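Local atomic coordinates of importin-95 (Chaetomium thermophilum, PDB entry 4XRI), a protein that probably serves as a nuclear import receptor of the importin-beta family, carrying protein cargo and binding a small GTPase. Residues V739-A744 against Q788-S793; G776-K779 against N785-Q788. The protein carries 2 engineered substitutions. All blocks are in the same frame, centred on the assembly; numbering follows the deposited sequence.

Following the chain from its N terminus, helix 730-743 leads first, with residues 739-744 at its C-terminal end. Helix 754-780 comes next and carries residues 776-779 near its C-terminal end. A short link leads to residues 785-788, which fold back on that helix end in contact 2, closing a tight loop. Residues 788-793 follow at once and return to helix 730-743 in contact 1, closing a far longer one. Contact 2 therefore nests inside contact 1, and the two share Gln788, with centres about 13 Å apart. Together they seat the turn leading into helix 791-802 against both preceding helices.

Contact 1 of 2, residues V739-A744 against Q788-S793; sequences VLQQAA and QPYVES
Gln741, near the end of helix 730-743, sends its amide across to Ser793 in the first turn of helix 791-802. Its CG stands beside the backbone N (chi1 -72°) and the chain runs extended from there, which carries the amide the full width of the gap. NE2 donates a weak hydrogen bond to Ser793 OG, 3.4 Å long but nearly straight at 163°. The close part of the contact is this small cluster: NE2 also lies 3.5 Å from Ser793 CB, and Gln741 CG comes within 3.9 Å of Ser793 OG. That hydroxyl is turned back over its own backbone (chi1 64°) and donates a bond to Tyr790 O, suspiciously short at 2.5 Å, so that its exact length is doubtful; OG takes the weak bond from NE2 as well. NE2 meets the Tyr790 ring at its edge, near the ring plane, 3.8 Å from CD1. The ring itself rests on Ala737 and Leu733, one and two turns back along the helix from Gln741, so the tyrosine and the glutamine follow one ridge of it. Such helix-to-helix packing builds the superhelical solenoid of HEAT-repeat receptors; here the join lies at the surface, and the inner side of helix 730-743 is occupied instead by Leu740 and Ala743, which pack on helix 754-780. An alanine at Gln741 would remove the amide, and Ser793 OG would probably lose its N-H donor while a gap opened beside the tyrosine edge. Away from this cluster the contact is loose: even the nearest backbones, at Gln741 CA and Ser793 CA, stay 6.9 Å apart, and Gln788, Pro789 and Glu792 are exposed toward solvent.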
loop_
_atom_site.group_PDB
_atom_site.type_symbol
_atom_site.label_atom_id
_atom_site.label_comp_id
_atom_site.label_asym_id
_atom_site.label_seq_id
_atom_site.Cartn_x
_atom_site.Cartn_y
_atom_site.Cartn_z
ATOM N N VAL A 739 24.123 -20.925 8.099
ATOM C CA VAL A 739 22.925 -20.236 7.633
ATOM C C VAL A 739 23.228 -18.796 7.226
ATOM O O VAL A 739 22.777 -18.327 6.177
ATOM C CB VAL A 739 21.831 -20.236 8.717
ATOM C CG1 VAL A 739 20.654 -19.376 8.285
ATOM C CG2 VAL A 739 21.390 -21.657 9.025
ATOM N N LEU A 740 23.997 -18.102 8.061
ATOM C CA LEU A 740 24.365 -16.714 7.795
ATOM C C LEU A 740 25.133 -16.566 6.487
ATOM O O LEU A 740 24.904 -15.627 5.725
ATOM C CB LEU A 740 25.200 -16.152 8.949
ATOM C CG LEU A 740 24.538 -16.009 10.322
ATOM C CD1 LEU A 740 25.526 -15.578 11.391
ATOM C CD2 LEU A 740 23.380 -15.029 10.231
ATOM N N GLN A 741 26.043 -17.502 6.234
ATOM C CA GLN A 741 26.855 -17.477 5.023
ATOM C C GLN A 741 26.004 -17.710 3.779
ATOM O O GLN A 741 26.207 -17.065 2.751
ATOM C CB GLN A 741 27.971 -18.524 5.103
ATOM C CG GLN A 741 29.077 -18.159 6.076
ATOM C CD GLN A 741 30.079 -19.281 6.282
ATOM O OE1 GLN A 741 29.726 -20.461 6.255
ATOM N NE2 GLN A 741 31.341 -18.916 6.480
ATOM N N GLN A 742 25.045 -18.625 3.884
ATOM C CA GLN A 742 24.120 -18.894 2.790
ATOM C C GLN A 742 23.244 -17.681 2.512
ATOM O O GLN A 742 23.031 -17.301 1.359
ATOM C CB GLN A 742 23.247 -20.110 3.111
ATOM C CG GLN A 742 22.188 -20.426 2.062
ATOM C CD GLN A 742 20.795 -19.967 2.465
ATOM O OE1 GLN A 742 20.620 -19.267 3.463
ATOM N NE2 GLN A 742 19.796 -20.367 1.685
ATOM N N ALA A 743 22.744 -17.076 3.585
ATOM C CA ALA A 743 21.853 -15.927 3.489
ATOM C C ALA A 743 22.531 -14.744 2.803
ATOM O O ALA A 743 21.877 -13.941 2.139
ATOM C CB ALA A 743 21.364 -15.526 4.874
ATOM N N ALA A 744 23.846 -14.649 2.963
ATOM C CA ALA A 744 24.611 -13.547 2.395
ATOM C C ALA A 744 24.691 -13.619 0.871
ATOM O O ALA A 744 24.940 -12.610 0.211
ATOM C CB ALA A 744 26.008 -13.520 2.990
ATOM N N GLN A 788 36.946 -17.041 14.925
ATOM C CA GLN A 788 37.939 -16.650 13.914
ATOM C C GLN A 788 37.733 -17.191 12.483
ATOM O O GLN A 788 37.906 -16.442 11.521
ATOM C CB GLN A 788 39.335 -17.056 14.402
ATOM C CG GLN A 788 40.340 -17.377 13.301
ATOM C CD GLN A 788 40.862 -16.142 12.595
ATOM O OE1 GLN A 788 41.122 -15.115 13.222
ATOM N NE2 GLN A 788 41.018 -16.238 11.278
ATOM N N PRO A 789 37.369 -18.483 12.326
ATOM C CA PRO A 789 37.207 -18.975 10.949
ATOM C C PRO A 789 36.100 -18.304 10.128
ATOM O O PRO A 789 36.079 -18.468 8.907
ATOM C CB PRO A 789 36.880 -20.462 11.152
ATOM C CG PRO A 789 37.513 -20.808 12.438
ATOM C CD PRO A 789 37.332 -19.597 13.293
ATOM N N TYR A 790 35.202 -17.568 10.773
ATOM C CA TYR A 790 34.054 -16.994 10.076
ATOM C C TYR A 790 34.226 -15.511 9.780
ATOM O O TYR A 790 33.403 -14.908 9.091
ATOM C CB TYR A 790 32.783 -17.210 10.895
ATOM C CG TYR A 790 32.502 -18.664 11.185
ATOM C CD1 TYR A 790 32.139 -19.533 10.167
ATOM C CD2 TYR A 790 32.604 -19.169 12.476
ATOM C CE1 TYR A 790 31.885 -20.865 10.420
ATOM C CE2 TYR A 790 32.348 -20.503 12.741
ATOM C CZ TYR A 790 31.988 -21.344 11.709
ATOM O OH TYR A 790 31.732 -22.671 11.966
ATOM N N VAL A 791 35.302 -14.933 10.301
ATOM C CA VAL A 791 35.553 -13.502 10.177
ATOM C C VAL A 791 35.697 -13.066 8.719
ATOM O O VAL A 791 35.213 -12.002 8.332
ATOM C CB VAL A 791 36.815 -13.100 10.968
ATOM C CG1 VAL A 791 37.185 -11.652 10.706
ATOM C CG2 VAL A 791 36.590 -13.327 12.453
ATOM N N GLU A 792 36.350 -13.895 7.910
ATOM C CA GLU A 792 36.545 -13.575 6.498
ATOM C C GLU A 792 35.215 -13.435 5.761
ATOM O O GLU A 792 35.045 -12.539 4.934
ATOM C CB GLU A 792 37.408 -14.638 5.813
ATOM C CG GLU A 792 37.629 -14.375 4.328
ATOM C CD GLU A 792 38.690 -15.271 3.719
ATOM O OE1 GLU A 792 39.181 -16.181 4.420
ATOM O OE2 GLU A 792 39.038 -15.059 2.537
ATOM N N SER A 793 34.273 -14.321 6.070
ATOM C CA SER A 793 32.957 -14.283 5.442
ATOM C C SER A 793 32.176 -13.048 5.877
ATOM O O SER A 793 31.321 -12.552 5.143
ATOM C CB SER A 793 32.165 -15.547 5.779
ATOM O OG SER A 793 31.898 -15.620 7.168
#

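Contact 2 of 2, residues G776-K779 against N785-Q788; sequences GAMK and NVLQ
Met778, near the end of helix 754-780, faces Leu787 in the short, weakly bonded helical turn 784-787, their CA atoms 6.8 Å apart. Five residues link the two segments, and no hydrogen bond crosses between them. The second turn is itself loosely held, with Gln788 N only weakly bonded to Asn785 O at 3.4 Å. Met778 does most of the touching. Its CB and its CG, the latter beside the backbone N, both lie 4.2 Å from Leu787 CB. Beyond CB the leucine continues toward the body of helix 754-780, meeting Ile774 and Ile775, and it also reaches Tyr826. A bend of the methionine at chi2 (-63°) brings SD within 4.0 Å of Val786 CG1, and the turn at chi3 (97°) leads the terminal methyl away. Phe729 and Lys783 also touch the methionine. Val786 stands at the margin, leaning on Glu730 and Leu733 of helix 730-743, with a glycerol about 3 Å from its side chain. Both pairs are oblique crossings of aliphatic groups and sulfur. A contact made wholly of apolar surface, with no bond to set its direction, implies that shape and burial hold the turn against the helix end.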
loop_
_atom_site.group_PDB
_atom_site.type_symbol
_atom_site.label_atom_id
_atom_site.label_comp_id
_atom_site.label_asym_id
_atom_site.label_seq_id
_atom_site.Cartn_x
_atom_site.Cartn_y
_atom_site.Cartn_z
ATOM N N GLY A 776 29.762 -10.471 19.971
ATOM C CA GLY A 776 29.684 -10.070 21.363
ATOM C C GLY A 776 29.639 -11.254 22.311
ATOM O O GLY A 776 30.260 -11.233 23.373
ATOM N N ALA A 777 28.898 -12.289 21.927
ATOM C CA ALA A 777 28.764 -13.489 22.750
ATOM C C ALA A 777 30.094 -14.225 22.877
ATOM O O ALA A 777 30.463 -14.683 23.959
ATOM C CB ALA A 777 27.703 -14.415 22.173
ATOM N N MET A 778 30.819 -14.324 21.768
ATOM C CA MET A 778 32.086 -15.049 21.749
ATOM C C MET A 778 33.203 -14.237 22.397
ATOM O O MET A 778 34.134 -14.798 22.975
ATOM C CB MET A 778 32.463 -15.430 20.313
ATOM C CG MET A 778 31.460 -16.354 19.619
ATOM S SD MET A 778 31.278 -17.972 20.401
ATOM C CE MET A 778 29.828 -17.722 21.425
ATOM N N LYS A 779 33.104 -12.915 22.307
ATOM C CA LYS A 779 34.090 -12.043 22.930
ATOM C C LYS A 779 34.003 -12.119 24.452
ATOM O O LYS A 779 35.004 -12.354 25.129
ATOM C CB LYS A 779 33.903 -10.597 22.470
ATOM C CG LYS A 779 34.957 -9.643 23.009
ATOM C CD LYS A 779 34.517 -8.202 22.840
ATOM C CE LYS A 779 33.247 -7.933 23.629
ATOM N NZ LYS A 779 32.670 -6.596 23.322
ATOM N N ASN A 785 38.608 -17.394 19.442
ATOM C CA ASN A 785 39.305 -18.403 18.660
ATOM C C ASN A 785 38.344 -19.223 17.806
ATOM O O ASN A 785 38.617 -19.505 16.642
ATOM C CB ASN A 785 40.112 -19.322 19.581
ATOM C CG ASN A 785 39.292 -19.858 20.737
ATOM O OD1 ASN A 785 38.086 -20.070 20.613
ATOM N ND2 ASN A 785 39.943 -20.074 21.874
ATOM N N VAL A 786 37.210 -19.600 18.386
ATOM C CA VAL A 786 36.252 -20.429 17.669
ATOM C C VAL A 786 35.451 -19.601 16.656
ATOM O O VAL A 786 34.866 -20.135 15.712
ATOM C CB VAL A 786 35.295 -21.155 18.643
ATOM C CG1 VAL A 786 34.393 -20.182 19.359
ATOM C CG2 VAL A 786 34.464 -22.127 17.904
ATOM N N LEU A 787 35.454 -18.287 16.839
ATOM C CA LEU A 787 34.760 -17.395 15.915
ATOM C C LEU A 787 35.633 -17.059 14.706
ATOM O O LEU A 787 35.125 -16.850 13.602
ATOM C CB LEU A 787 34.335 -16.111 16.629
ATOM C CG LEU A 787 33.771 -14.995 15.750
ATOM C CD1 LEU A 787 32.448 -15.409 15.116
ATOM C CD2 LEU A 787 33.618 -13.710 16.545
ATOM N N GLN A 788 36.946 -17.041 14.925
ATOM C CA GLN A 788 37.939 -16.650 13.914
ATOM C C GLN A 788 37.733 -17.191 12.483
ATOM O O GLN A 788 37.906 -16.442 11.521
ATOM C CB GLN A 788 39.335 -17.056 14.402
ATOM C CG GLN A 788 40.340 -17.377 13.301
ATOM C CD GLN A 788 40.862 -16.142 12.595
ATOM O OE1 GLN A 788 41.122 -15.115 13.222
ATOM N NE2 GLN A 788 41.018 -16.238 11.278
#